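Local atomic coordinates of dihydroneopterin triphosphate diphosphatase (Escherichia coli O157:H7, PDB entry 5U7F), a protein that probably hydrolyses dihydroneopterin triphosphate to the monophosphate and pyrophosphate for folate biosynthesis, and can also cleave nucleoside triphosphates such as dATP. Residues Pro33-Ser38 with Glu82-Leu87; Glu45-Thr48 with Met54-Val57; Val66-Thr71 with His109-Val114; Cys75-Glu80 with Ile142-Ile147. All blocks are in the same frame, centred on the assembly; numbering follows the deposited sequence.

Overall arrangement
The four contacts lie in one small Nudix domain, built on a mixed sheet whose outermost strands are 72-82 and 118-125. Interaction 2 comes first to completion along the chain, nested within the loop that interaction 1 closes; interaction 3 and interaction 4 each cross interaction 1. Interactions 1 and 3 are on opposite sides of the chain's centre, their centres about 26 Å apart. Interactions 1 and 4 both reach the sheet, with centres about 18 Å apart, and adjoin in sequence around strand 72-82. Met54 of interaction 2 packs on Val66 of interaction 3, linking the metal-binding helix 49-61 to the loop after it. A contact at the probable substrate site, one at the metal site and two others thus share one compact domain.

Interaction 1 (Pro33-Ser38 with Glu82-Leu87); sequences PDFWQS and EIFSHL. With SO4 (sulfate ion), chain B.
Phe35 and Phe84 mark the closest approach of two backbone segments that stay well apart: their CA atoms are 11.1 Å from each other. The 33-38 segment runs from a loop into the start of strand 36-42, while 82-87 leaves strand 72-82 and folds back on itself, Leu87 N donating to Phe84 O. The space between the backbones is bridged by aromatic rings, and large flat side chains suit such a span. Phe35 CG lies opposite its own backbone N (chi1 -166°), which sends the ring out toward 82-87 from just before the strand. Its CE2 comes to 3.5 Å from Phe84 CE2, reaching the edge of the Phe84 ring close to that ring's plane. The two planes are inclined by 72° and the centroids are 5.7 Å apart, an oblique pairing. Leu87 CD1 adds a looser apolar contact at the edge of Phe35. Phe35 also packs against Arg29 and Ser135, residues thought to bind substrate. At the start of the second segment, Glu82 N donates a nearly straight bond to sulfate O3 (3.2 Å, 171°). Arg97 and Trp136 also hold this anion, which probably came from the crystallisation liquor. Since residues 82-84 are predicted to contact substrate, the aromatic pair is consistent with a wall of the substrate pocket of a Nudix hydrolase.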
loop_
_atom_site.group_PDB
_atom_site.type_symbol
_atom_site.label_atom_id
_atom_site.label_comp_id
_atom_site.label_asym_id
_atom_site.label_seq_id
_atom_site.Cartn_x
_atom_site.Cartn_y
_atom_site.Cartn_z
ATOM N N PRO A 33 5.450 -13.507 5.623
ATOM C CA PRO A 33 4.682 -13.198 6.848
ATOM C C PRO A 33 5.345 -12.196 7.816
ATOM O O PRO A 33 4.681 -11.709 8.741
ATOM C CB PRO A 33 4.527 -14.577 7.507
ATOM C CG PRO A 33 4.610 -15.542 6.347
ATOM C CD PRO A 33 5.671 -14.958 5.467
ATOM N N ASP A 34 6.614 -11.864 7.601
ATOM C CA ASP A 34 7.310 -10.895 8.438
ATOM C C ASP A 34 7.137 -9.460 7.901
ATOM O O ASP A 34 7.545 -8.503 8.541
ATOM C CB ASP A 34 8.792 -11.242 8.513
ATOM C CG ASP A 34 9.040 -12.570 9.212
ATOM O OD1 ASP A 34 8.382 -12.815 10.256
ATOM O OD2 ASP A 34 9.869 -13.365 8.708
ATOM N N PHE A 35 6.504 -9.363 6.739
ATOM C CA PHE A 35 6.384 -8.108 5.956
ATOM C C PHE A 35 5.000 -7.515 6.169
ATOM O O PHE A 35 4.048 -7.974 5.557
ATOM C CB PHE A 35 6.639 -8.413 4.480
ATOM C CG PHE A 35 6.874 -7.212 3.617
ATOM C CD1 PHE A 35 6.542 -5.925 4.024
ATOM C CD2 PHE A 35 7.438 -7.388 2.365
ATOM C CE1 PHE A 35 6.791 -4.840 3.163
ATOM C CE2 PHE A 35 7.665 -6.338 1.545
ATOM C CZ PHE A 35 7.337 -5.061 1.940
ATOM N N TRP A 36 4.901 -6.532 7.055
ATOM C CA TRP A 36 3.701 -5.704 7.171
ATOM C C TRP A 36 3.787 -4.439 6.301
ATOM O O TRP A 36 4.843 -3.816 6.191
ATOM C CB TRP A 36 3.466 -5.292 8.595
ATOM C CG TRP A 36 3.254 -6.458 9.498
ATOM C CD1 TRP A 36 4.181 -7.392 9.865
ATOM C CD2 TRP A 36 2.030 -6.818 10.156
ATOM N NE1 TRP A 36 3.605 -8.318 10.728
ATOM C CE2 TRP A 36 2.290 -7.981 10.922
ATOM C CE3 TRP A 36 0.743 -6.277 10.168
ATOM C CZ2 TRP A 36 1.305 -8.615 11.685
ATOM C CZ3 TRP A 36 -0.236 -6.903 10.952
ATOM C CH2 TRP A 36 0.058 -8.061 11.690
ATOM N N GLN A 37 2.662 -4.064 5.726
ATOM C CA GLN A 37 2.629 -2.976 4.731
ATOM C C GLN A 37 1.281 -2.320 4.645
ATOM O O GLN A 37 0.268 -2.897 5.075
ATOM C CB GLN A 37 2.985 -3.526 3.362
ATOM C CG GLN A 37 2.118 -4.678 2.949
ATOM C CD GLN A 37 2.136 -4.995 1.473
ATOM O OE1 GLN A 37 1.359 -5.844 0.996
ATOM N NE2 GLN A 37 3.049 -4.366 0.737
ATOM N N SER A 38 1.246 -1.119 4.075
ATOM C CA SER A 38 0.013 -0.535 3.581
ATOM C C SER A 38 -0.397 -1.269 2.277
ATOM O O SER A 38 0.236 -2.273 1.880
ATOM C CB SER A 38 0.198 0.987 3.349
ATOM O OG SER A 38 0.923 1.585 4.421
ATOM N N GLU A 82 14.848 -1.327 -5.329
ATOM C CA GLU A 82 15.266 -2.672 -5.664
ATOM C C GLU A 82 14.252 -3.652 -5.095
ATOM O O GLU A 82 13.867 -3.578 -3.916
ATOM C CB GLU A 82 16.659 -2.948 -5.117
ATOM C CG GLU A 82 17.208 -4.361 -5.426
ATOM C CD GLU A 82 17.766 -4.515 -6.847
ATOM O OE1 GLU A 82 18.026 -3.484 -7.514
ATOM O OE2 GLU A 82 17.939 -5.697 -7.294
ATOM N N ILE A 83 13.798 -4.550 -5.954
ATOM C CA ILE A 83 12.913 -5.632 -5.565
ATOM C C ILE A 83 13.662 -6.561 -4.601
ATOM O O ILE A 83 14.791 -6.961 -4.867
ATOM C CB ILE A 83 12.407 -6.400 -6.811
ATOM C CG1 ILE A 83 11.640 -5.428 -7.700
ATOM C CG2 ILE A 83 11.496 -7.591 -6.423
ATOM C CD1 ILE A 83 11.162 -5.944 -9.028
ATOM N N PHE A 84 13.034 -6.856 -3.459
ATOM C CA PHE A 84 13.608 -7.817 -2.527
ATOM C C PHE A 84 13.988 -9.112 -3.251
ATOM O O PHE A 84 13.196 -9.682 -3.998
ATOM C CB PHE A 84 12.641 -8.148 -1.392
ATOM C CG PHE A 84 12.508 -7.070 -0.356
ATOM C CD1 PHE A 84 13.618 -6.410 0.128
ATOM C CD2 PHE A 84 11.269 -6.770 0.177
ATOM C CE1 PHE A 84 13.497 -5.440 1.109
ATOM C CE2 PHE A 84 11.140 -5.805 1.158
ATOM C CZ PHE A 84 12.258 -5.134 1.621
ATOM N N SER A 85 15.200 -9.557 -2.986
ATOM C CA SER A 85 15.782 -10.711 -3.652
ATOM C C SER A 85 14.887 -11.917 -3.619
ATOM O O SER A 85 14.740 -12.602 -4.616
ATOM C CB SER A 85 17.107 -11.057 -3.014
ATOM O OG SER A 85 18.112 -10.139 -3.426
ATOM N N HIS A 86 14.303 -12.186 -2.453
ATOM C CA HIS A 86 13.459 -13.361 -2.288
ATOM C C HIS A 86 12.067 -13.223 -2.937
ATOM O O HIS A 86 11.309 -14.196 -2.965
ATOM C CB HIS A 86 13.315 -13.693 -0.785
ATOM C CG HIS A 86 12.656 -12.620 0.027
ATOM N ND1 HIS A 86 13.337 -11.523 0.506
ATOM C CD2 HIS A 86 11.384 -12.503 0.483
ATOM C CE1 HIS A 86 12.511 -10.767 1.210
ATOM N NE2 HIS A 86 11.322 -11.341 1.213
ATOM N N LEU A 87 11.724 -12.045 -3.466
ATOM C CA LEU A 87 10.405 -11.844 -4.077
ATOM C C LEU A 87 10.525 -11.587 -5.576
ATOM O O LEU A 87 9.521 -11.480 -6.278
ATOM C CB LEU A 87 9.644 -10.680 -3.380
ATOM C CG LEU A 87 9.277 -10.941 -1.908
ATOM C CD1 LEU A 87 8.494 -9.795 -1.285
ATOM C CD2 LEU A 87 8.501 -12.247 -1.712
HETATM S S SO4 B . 17.322 0.804 -3.169
HETATM O O1 SO4 B . 18.565 0.154 -2.749
HETATM O O2 SO4 B . 17.325 0.934 -4.620
HETATM O O3 SO4 B . 16.204 -0.044 -2.752
HETATM O O4 SO4 B . 17.226 2.120 -2.549
#

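Interaction 2 (Glu45-Thr48 with Met54-Val57); sequences EGET and MREV. With CO (cobalt (II) ion), chain D; CO (cobalt (II) ion), chain E.
Glu47 and Arg55 account for all the surface buried between the loop 45-48 and the helical residues 54-57, meeting as a two-pronged salt bridge. Arg55 offers its side, NE and NH2, to the two carboxylate oxygens. The NE bond to Glu47 OE1 is almost straight (3.1 Å, 169°), lies in the guanidinium plane and uses the syn lone pair of OE1. Arg55 NH2 stands 2.6 Å from Glu47 OE2, more bent at 142° and tilted from the guanidinium plane. With the two flat groups only 23° apart, the paired bonds restrain rotation of both. Glu47, extended beyond CG, has the length to span the gap to the helix; Arg55 bends at chi3, which turns its guanidinium side-on to the acid.

All eight residues belong to the Nudix box, the loop-helix-loop motif that supplies metal ligands, and Arg55 carries the contact to that site. Its NH1 donates to Glu56 OE2 at 2.8 Å, approaching from above the carboxylate plane. Glu56 in turn bridges two cobalt ions: OE1 is 2.1 Å from the cobalt of chain E, and OE2 is 2.1 Å from that of chain D. A carboxylate suits this place because its two oxygens can serve separate metals. Glu60 and Glu117 complete the protein ligands around the chain E ion, while water 3 bridges the pair. Arg55 is thus a second-shell residue, and Glu47, one step further out, holds it in place. Glu47 OE2 also accepts from Glu44 N, so the acid is tied back to its own loop.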
loop_
_atom_site.group_PDB
_atom_site.type_symbol
_atom_site.label_atom_id
_atom_site.label_comp_id
_atom_site.label_asym_id
_atom_site.label_seq_id
_atom_site.Cartn_x
_atom_site.Cartn_y
_atom_site.Cartn_z
ATOM N N GLU A 45 -1.898 -3.302 -17.413
ATOM C CA GLU A 45 -1.905 -2.693 -18.735
ATOM C C GLU A 45 -3.283 -2.066 -19.002
ATOM O O GLU A 45 -4.326 -2.649 -18.703
ATOM C CB GLU A 45 -1.541 -3.725 -19.814
ATOM C CG GLU A 45 -0.375 -3.279 -20.715
ATOM C CD GLU A 45 0.320 -4.430 -21.438
ATOM O OE1 GLU A 45 -0.000 -4.671 -22.628
ATOM O OE2 GLU A 45 1.224 -5.075 -20.844
ATOM N N GLY A 46 -3.277 -0.854 -19.531
ATOM C CA GLY A 46 -4.515 -0.156 -19.814
ATOM C C GLY A 46 -5.164 0.616 -18.677
ATOM O O GLY A 46 -6.129 1.326 -18.928
ATOM N N GLU A 47 -4.662 0.497 -17.447
ATOM C CA GLU A 47 -5.201 1.294 -16.347
ATOM C C GLU A 47 -4.182 2.326 -15.853
ATOM O O GLU A 47 -2.973 2.201 -16.036
ATOM C CB GLU A 47 -5.703 0.383 -15.179
ATOM C CG GLU A 47 -4.641 -0.198 -14.249
ATOM C CD GLU A 47 -5.179 -1.138 -13.125
ATOM O OE1 GLU A 47 -6.364 -1.030 -12.710
ATOM O OE2 GLU A 47 -4.391 -1.993 -12.648
ATOM N N THR A 48 -4.700 3.378 -15.234
ATOM C CA THR A 48 -3.856 4.422 -14.694
ATOM C C THR A 48 -3.523 4.098 -13.259
ATOM O O THR A 48 -4.162 3.251 -12.679
ATOM C CB THR A 48 -4.536 5.766 -14.722
ATOM O OG1 THR A 48 -5.679 5.735 -13.837
ATOM C CG2 THR A 48 -4.964 6.144 -16.159
ATOM N N MET A 54 -7.464 2.649 -6.546
ATOM C CA MET A 54 -8.846 2.423 -6.137
ATOM C C MET A 54 -9.184 0.937 -6.228
ATOM O O MET A 54 -9.850 0.403 -5.338
ATOM C CB MET A 54 -9.813 3.241 -6.983
ATOM C CG MET A 54 -9.996 4.659 -6.466
ATOM S SD MET A 54 -11.465 5.442 -7.149
ATOM C CE MET A 54 -11.247 5.120 -8.907
ATOM N N ARG A 55 -8.686 0.259 -7.264
ATOM C CA ARG A 55 -9.019 -1.143 -7.455
ATOM C C ARG A 55 -8.419 -2.000 -6.355
ATOM O O ARG A 55 -9.109 -2.831 -5.786
ATOM C CB ARG A 55 -8.555 -1.652 -8.803
ATOM C CG ARG A 55 -8.814 -3.159 -8.984
ATOM C CD ARG A 55 -8.280 -3.686 -10.249
ATOM N NE ARG A 55 -6.936 -3.183 -10.526
ATOM C CZ ARG A 55 -5.826 -3.655 -9.976
ATOM N NH1 ARG A 55 -5.872 -4.684 -9.125
ATOM N NH2 ARG A 55 -4.660 -3.107 -10.297
ATOM N N GLU A 56 -7.128 -1.821 -6.080
ATOM C CA GLU A 56 -6.445 -2.584 -5.049
ATOM C C GLU A 56 -7.038 -2.322 -3.659
ATOM O O GLU A 56 -7.068 -3.199 -2.813
ATOM C CB GLU A 56 -4.963 -2.247 -5.061
ATOM C CG GLU A 56 -4.258 -2.729 -6.308
ATOM C CD GLU A 56 -3.996 -4.258 -6.340
ATOM O OE1 GLU A 56 -4.067 -4.874 -5.271
ATOM O OE2 GLU A 56 -3.692 -4.815 -7.431
ATOM N N VAL A 57 -7.511 -1.109 -3.416
ATOM C CA VAL A 57 -8.087 -0.812 -2.116
ATOM C C VAL A 57 -9.391 -1.607 -1.966
ATOM O O VAL A 57 -9.656 -2.168 -0.900
ATOM C CB VAL A 57 -8.324 0.697 -1.926
ATOM C CG1 VAL A 57 -9.237 0.965 -0.718
ATOM C CG2 VAL A 57 -6.973 1.403 -1.752
HETATM CO CO CO D . -2.793 -6.637 -8.045
HETATM CO CO CO E . -3.383 -6.722 -4.666
HETATM O O HOH W 1 -4.725 -7.249 -8.792
HETATM O O HOH W 2 -1.975 -8.604 -8.872
HETATM O O HOH W 3 -3.517 -7.539 -6.398
HETATM O O HOH W 4 -2.240 -5.634 -9.846
HETATM O O HOH W 5 -5.429 -7.355 -4.582
#

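Interaction 3 (Val66-Thr71 with His109-Val114)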
loop_
_atom_site.group_PDB
_atom_site.type_symbol
_atom_site.label_atom_id
_atom_site.label_comp_id
_atom_site.label_asym_id
_atom_site.label_seq_id
_atom_site.Cartn_x
_atom_site.Cartn_y
_atom_site.Cartn_z
ATOM N N VAL A 66 -15.536 5.059 -4.224
ATOM C CA VAL A 66 -16.553 5.821 -4.944
ATOM C C VAL A 66 -17.844 5.833 -4.152
ATOM O O VAL A 66 -18.403 6.894 -3.867
ATOM C CB VAL A 66 -16.824 5.231 -6.339
ATOM C CG1 VAL A 66 -17.959 5.993 -7.058
ATOM C CG2 VAL A 66 -15.552 5.242 -7.148
ATOM N N ALA A 67 -18.305 4.642 -3.779
ATOM C CA ALA A 67 -19.585 4.502 -3.099
ATOM C C ALA A 67 -19.579 5.193 -1.732
ATOM O O ALA A 67 -20.540 5.873 -1.378
ATOM C CB ALA A 67 -19.926 3.057 -2.959
ATOM N N GLU A 68 -18.484 5.060 -0.990
ATOM C CA GLU A 68 -18.364 5.695 0.325
ATOM C C GLU A 68 -18.034 7.176 0.241
ATOM O O GLU A 68 -17.856 7.822 1.264
ATOM C CB GLU A 68 -17.275 5.030 1.163
ATOM C CG GLU A 68 -17.599 3.643 1.692
ATOM C CD GLU A 68 -16.785 3.293 2.930
ATOM O OE1 GLU A 68 -16.451 4.211 3.713
ATOM O OE2 GLU A 68 -16.485 2.096 3.137
ATOM N N GLN A 69 -17.903 7.695 -0.974
ATOM C CA GLN A 69 -17.536 9.094 -1.181
ATOM C C GLN A 69 -16.280 9.486 -0.404
ATOM O O GLN A 69 -16.144 10.614 0.065
ATOM C CB GLN A 69 -18.703 10.000 -0.786
ATOM C CG GLN A 69 -20.057 9.323 -0.937
ATOM C CD GLN A 69 -21.190 10.293 -1.124
ATOM O OE1 GLN A 69 -20.990 11.437 -1.545
ATOM N NE2 GLN A 69 -22.404 9.838 -0.812
ATOM N N LEU A 70 -15.354 8.547 -0.274
ATOM C CA LEU A 70 -14.072 8.844 0.331
ATOM C C LEU A 70 -13.213 9.466 -0.754
ATOM O O LEU A 70 -13.540 9.368 -1.930
ATOM C CB LEU A 70 -13.418 7.583 0.905
ATOM C CG LEU A 70 -14.253 6.823 1.932
ATOM C CD1 LEU A 70 -13.765 5.402 2.078
ATOM C CD2 LEU A 70 -14.233 7.514 3.298
ATOM N N THR A 71 -12.114 10.083 -0.351
ATOM C CA THR A 71 -11.244 10.793 -1.284
ATOM C C THR A 71 -9.839 10.172 -1.322
ATOM O O THR A 71 -9.080 10.225 -0.345
ATOM C CB THR A 71 -11.148 12.283 -0.908
ATOM O OG1 THR A 71 -12.470 12.809 -0.721
ATOM C CG2 THR A 71 -10.441 13.066 -2.001
ATOM N N HIS A 109 -12.630 7.164 10.782
ATOM C CA HIS A 109 -12.355 6.437 12.015
ATOM C C HIS A 109 -11.635 5.127 11.692
ATOM O O HIS A 109 -11.733 4.617 10.576
ATOM C CB HIS A 109 -13.650 6.107 12.784
ATOM C CG HIS A 109 -14.505 7.303 13.109
ATOM N ND1 HIS A 109 -14.275 8.111 14.202
ATOM C CD2 HIS A 109 -15.588 7.819 12.482
ATOM C CE1 HIS A 109 -15.183 9.073 14.237
ATOM N NE2 HIS A 109 -15.991 8.921 13.202
ATOM N N GLU A 110 -10.945 4.574 12.675
ATOM C CA GLU A 110 -10.482 3.193 12.569
ATOM C C GLU A 110 -11.735 2.349 12.331
ATOM O O GLU A 110 -12.840 2.732 12.753
ATOM C CB GLU A 110 -9.707 2.755 13.821
ATOM C CG GLU A 110 -8.517 3.664 14.080
ATOM C CD GLU A 110 -7.721 3.302 15.303
ATOM O OE1 GLU A 110 -7.946 2.225 15.889
ATOM O OE2 GLU A 110 -6.849 4.111 15.686
ATOM N N ARG A 111 -11.594 1.258 11.593
ATOM C CA ARG A 111 -12.708 0.334 11.403
ATOM C C ARG A 111 -12.226 -1.090 11.295
ATOM O O ARG A 111 -11.035 -1.377 11.211
ATOM C CB ARG A 111 -13.516 0.677 10.150
ATOM C CG ARG A 111 -12.738 0.510 8.858
ATOM C CD ARG A 111 -13.602 0.535 7.620
ATOM N NE ARG A 111 -13.974 1.896 7.248
ATOM C CZ ARG A 111 -14.648 2.213 6.150
ATOM N NH1 ARG A 111 -15.017 1.266 5.296
ATOM N NH2 ARG A 111 -14.943 3.488 5.902
ATOM N N GLN A 112 -13.198 -1.974 11.226
ATOM C CA GLN A 112 -12.958 -3.392 11.172
ATOM C C GLN A 112 -12.733 -3.733 9.708
ATOM O O GLN A 112 -13.546 -3.365 8.871
ATOM C CB GLN A 112 -14.155 -4.129 11.785
ATOM C CG GLN A 112 -14.603 -3.558 13.179
ATOM C CD GLN A 112 -15.394 -2.212 13.134
ATOM O OE1 GLN A 112 -15.941 -1.810 12.094
ATOM N NE2 GLN A 112 -15.438 -1.517 14.280
ATOM N N ILE A 113 -11.610 -4.386 9.394
ATOM C CA ILE A 113 -11.206 -4.649 8.019
ATOM C C ILE A 113 -11.344 -6.120 7.615
ATOM O O ILE A 113 -10.834 -7.009 8.290
ATOM C CB ILE A 113 -9.708 -4.220 7.790
ATOM C CG1 ILE A 113 -9.496 -2.734 8.096
ATOM C CG2 ILE A 113 -9.240 -4.529 6.360
ATOM C CD1 ILE A 113 -10.279 -1.813 7.212
ATOM N N VAL A 114 -12.019 -6.345 6.495
ATOM C CA VAL A 114 -12.032 -7.633 5.830
ATOM C C VAL A 114 -11.012 -7.652 4.712
ATOM O O VAL A 114 -11.115 -6.873 3.766
ATOM C CB VAL A 114 -13.416 -7.938 5.267
ATOM C CG1 VAL A 114 -13.404 -9.243 4.499
ATOM C CG2 VAL A 114 -14.417 -7.989 6.405
#
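Glu68 and Arg111 reach for each other from opposite directions across two loops whose nearest CA atoms, those of Leu70 and His109, are 12.1 Å apart. Long side chains with charged ends are suited to such a gap. Glu68 places CG away from its carbonyl carbon (chi1 -72°) and then runs extended, carrying the carboxylate straight out of the turn. Arg111 starts with CG between its backbone N and carbonyl carbon (chi1 65°), and a bend at chi3 brings the guanidinium round with its far end facing the acid.

The encounter is end-on. Arg111 NH2 donates to Glu68 OE1 at 2.8 Å, while Arg111 NH1 donates to Glu68 OE2 at 2.7 Å. Both bonds are nearly straight, and both use syn lone pairs. The carboxylate and guanidinium planes differ by only 2°, so the four polar atoms face one another within a common plane and the pair of hydrogen bonds resists twisting of either group. Leu70 CD1 approaches Arg111 NH2 at 4.4 Å, an oblique apolar neighbour to the charged pair. Leu70 also packs on Ile63 and on Leu105 and Leu107 of strand 97-107; Ile63 also touches Glu68 and Arg111.

Glu68 owes its position to a type I beta turn running from Val66 to Gln69, closed by Gln69 N donating to Val66 O. The pair therefore joins the connection between helix 49-61 and strand 72-82 to that between strands 97-107 and 118-125, as a planar, bidentate surface salt bridge between two loops of the Nudix fold.

Interaction 4 (Cys75-Glu80 with Ile142-Ile147)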
loop_
_atom_site.group_PDB
_atom_site.type_symbol
_atom_site.label_atom_id
_atom_site.label_comp_id
_atom_site.label_asym_id
_atom_site.label_seq_id
_atom_site.Cartn_x
_atom_site.Cartn_y
_atom_site.Cartn_z
ATOM N N CYS A 75 -0.502 11.613 -3.819
ATOM C CA CYS A 75 0.564 12.286 -3.079
ATOM C C CYS A 75 1.588 13.005 -3.975
ATOM O O CYS A 75 2.471 13.688 -3.468
ATOM C CB CYS A 75 1.305 11.273 -2.219
ATOM S SG CYS A 75 0.327 10.582 -0.875
ATOM N N GLN A 76 1.472 12.823 -5.287
ATOM C CA GLN A 76 2.426 13.360 -6.258
ATOM C C GLN A 76 3.860 13.026 -5.859
ATOM O O GLN A 76 4.727 13.902 -5.783
ATOM C CB GLN A 76 2.242 14.883 -6.424
ATOM C CG GLN A 76 0.932 15.299 -7.111
ATOM C CD GLN A 76 0.947 16.767 -7.557
ATOM O OE1 GLN A 76 1.934 17.477 -7.353
ATOM N NE2 GLN A 76 -0.144 17.222 -8.171
ATOM N N ARG A 77 4.092 11.738 -5.609
ATOM C CA ARG A 77 5.422 11.205 -5.377
ATOM C C ARG A 77 5.551 9.833 -6.033
ATOM O O ARG A 77 4.621 9.018 -5.999
ATOM C CB ARG A 77 5.724 11.125 -3.879
ATOM C CG ARG A 77 5.860 12.525 -3.232
ATOM C CD ARG A 77 7.046 12.646 -2.284
ATOM N NE ARG A 77 8.254 12.055 -2.850
ATOM C CZ ARG A 77 9.238 11.508 -2.140
ATOM N NH1 ARG A 77 9.173 11.471 -0.812
ATOM N NH2 ARG A 77 10.293 10.997 -2.762
ATOM N N THR A 78 6.707 9.617 -6.649
ATOM C CA THR A 78 7.073 8.344 -7.271
ATOM C C THR A 78 8.512 8.040 -6.862
ATOM O O THR A 78 9.390 8.914 -6.948
ATOM C CB THR A 78 6.965 8.397 -8.814
ATOM O OG1 THR A 78 5.601 8.515 -9.211
ATOM C CG2 THR A 78 7.515 7.149 -9.457
ATOM N N VAL A 79 8.763 6.811 -6.412
ATOM C CA VAL A 79 10.114 6.372 -6.083
ATOM C C VAL A 79 10.398 5.081 -6.825
ATOM O O VAL A 79 9.473 4.448 -7.325
ATOM C CB VAL A 79 10.285 6.163 -4.581
ATOM C CG1 VAL A 79 10.138 7.503 -3.849
ATOM C CG2 VAL A 79 9.273 5.135 -4.103
ATOM N N GLU A 80 11.670 4.710 -6.884
ATOM C CA GLU A 80 12.112 3.471 -7.517
ATOM C C GLU A 80 13.007 2.725 -6.536
ATOM O O GLU A 80 13.854 3.316 -5.882
ATOM C CB GLU A 80 12.847 3.758 -8.815
ATOM C CG GLU A 80 13.266 2.498 -9.549
ATOM C CD GLU A 80 14.200 2.770 -10.724
ATOM O OE1 GLU A 80 13.773 3.452 -11.686
ATOM O OE2 GLU A 80 15.367 2.304 -10.686
ATOM N N ILE A 142 4.601 6.960 5.082
ATOM C CA ILE A 142 3.925 7.138 6.377
ATOM C C ILE A 142 4.496 8.401 7.050
ATOM O O ILE A 142 3.753 9.263 7.546
ATOM C CB ILE A 142 4.093 5.883 7.262
ATOM C CG1 ILE A 142 3.314 4.718 6.656
ATOM C CG2 ILE A 142 3.583 6.143 8.727
ATOM C CD1 ILE A 142 3.624 3.362 7.324
ATOM N N GLU A 143 5.815 8.536 7.025
ATOM C CA GLU A 143 6.480 9.651 7.705
ATOM C C GLU A 143 6.088 10.983 7.099
ATOM O O GLU A 143 5.794 11.955 7.820
ATOM C CB GLU A 143 7.999 9.495 7.683
ATOM C CG GLU A 143 8.501 8.311 8.534
ATOM C CD GLU A 143 10.007 8.034 8.446
ATOM O OE1 GLU A 143 10.640 8.289 7.393
ATOM O OE2 GLU A 143 10.565 7.519 9.444
ATOM N N GLN A 144 6.018 11.034 5.785
ATOM C CA GLN A 144 5.817 12.308 5.128
ATOM C C GLN A 144 4.355 12.713 4.987
ATOM O O GLN A 144 4.069 13.906 4.861
ATOM C CB GLN A 144 6.506 12.280 3.759
ATOM C CG GLN A 144 8.009 12.198 3.894
ATOM C CD GLN A 144 8.717 12.231 2.540
ATOM O OE1 GLN A 144 8.085 12.040 1.495
ATOM N NE2 GLN A 144 10.030 12.477 2.557
ATOM N N PHE A 145 3.421 11.759 5.017
ATOM C CA PHE A 145 2.029 12.088 4.717
ATOM C C PHE A 145 1.051 11.754 5.830
ATOM O O PHE A 145 -0.088 12.198 5.788
ATOM C CB PHE A 145 1.604 11.399 3.423
ATOM C CG PHE A 145 2.235 12.002 2.194
ATOM C CD1 PHE A 145 1.642 13.083 1.542
ATOM C CD2 PHE A 145 3.436 11.529 1.718
ATOM C CE1 PHE A 145 2.240 13.662 0.419
ATOM C CE2 PHE A 145 4.027 12.096 0.595
ATOM C CZ PHE A 145 3.436 13.162 -0.046
ATOM N N VAL A 146 1.488 11.012 6.835
ATOM C CA VAL A 146 0.654 10.807 8.025
ATOM C C VAL A 146 1.184 11.629 9.179
ATOM O O VAL A 146 0.460 12.440 9.768
ATOM C CB VAL A 146 0.586 9.327 8.470
ATOM C CG1 VAL A 146 -0.286 9.210 9.747
ATOM C CG2 VAL A 146 0.001 8.491 7.346
ATOM N N ILE A 147 2.446 11.409 9.507
ATOM C CA ILE A 147 3.091 12.128 10.598
ATOM C C ILE A 147 3.229 13.621 10.290
ATOM O O ILE A 147 2.859 14.462 11.114
ATOM C CB ILE A 147 4.482 11.537 10.906
ATOM C CG1 ILE A 147 4.342 10.078 11.309
ATOM C CG2 ILE A 147 5.183 12.325 12.005
ATOM C CD1 ILE A 147 5.656 9.339 11.548
#
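Cys75 and Phe145 meet face-on, the cysteine side chain lying over one face of the ring. SG sits 3.8 Å from the Phe145 ring centroid and only 12° from the ring normal, a sulfur-aromatic contact, while Cys75 CB adds a CH-pi contact over the same ring, 3.9 Å from its centroid. The polarisable sulfur suits this position above the pi cloud, and its disulfide to Cys104 fixes where it lies. Arg77 meets the same ring differently, its aliphatic CG lying at the edge near the plane. The arginine, bent at chi2 and chi3, then crosses Gln144 at about a right angle. Arg77 NH1 is 2.6 Å from Gln144 OE1, but the 129° angle makes the bond weak, and the amide plane is turned away from that of the guanidinium. NH1 also bonds Gln140 OE1, one helical turn earlier, so the helix presents two amide oxygens to one cationic group.

Strand 75-80 and helix 142-147 run antiparallel at 175°, their axes 11.2 Å apart. The strand is on the outer edge of the sheet, beside 97-107, whose Trp102 touches both Arg77 and Gln144; Ile142 and Val146 turn instead to strands 10-18 and 23-29 and to helix 126-132.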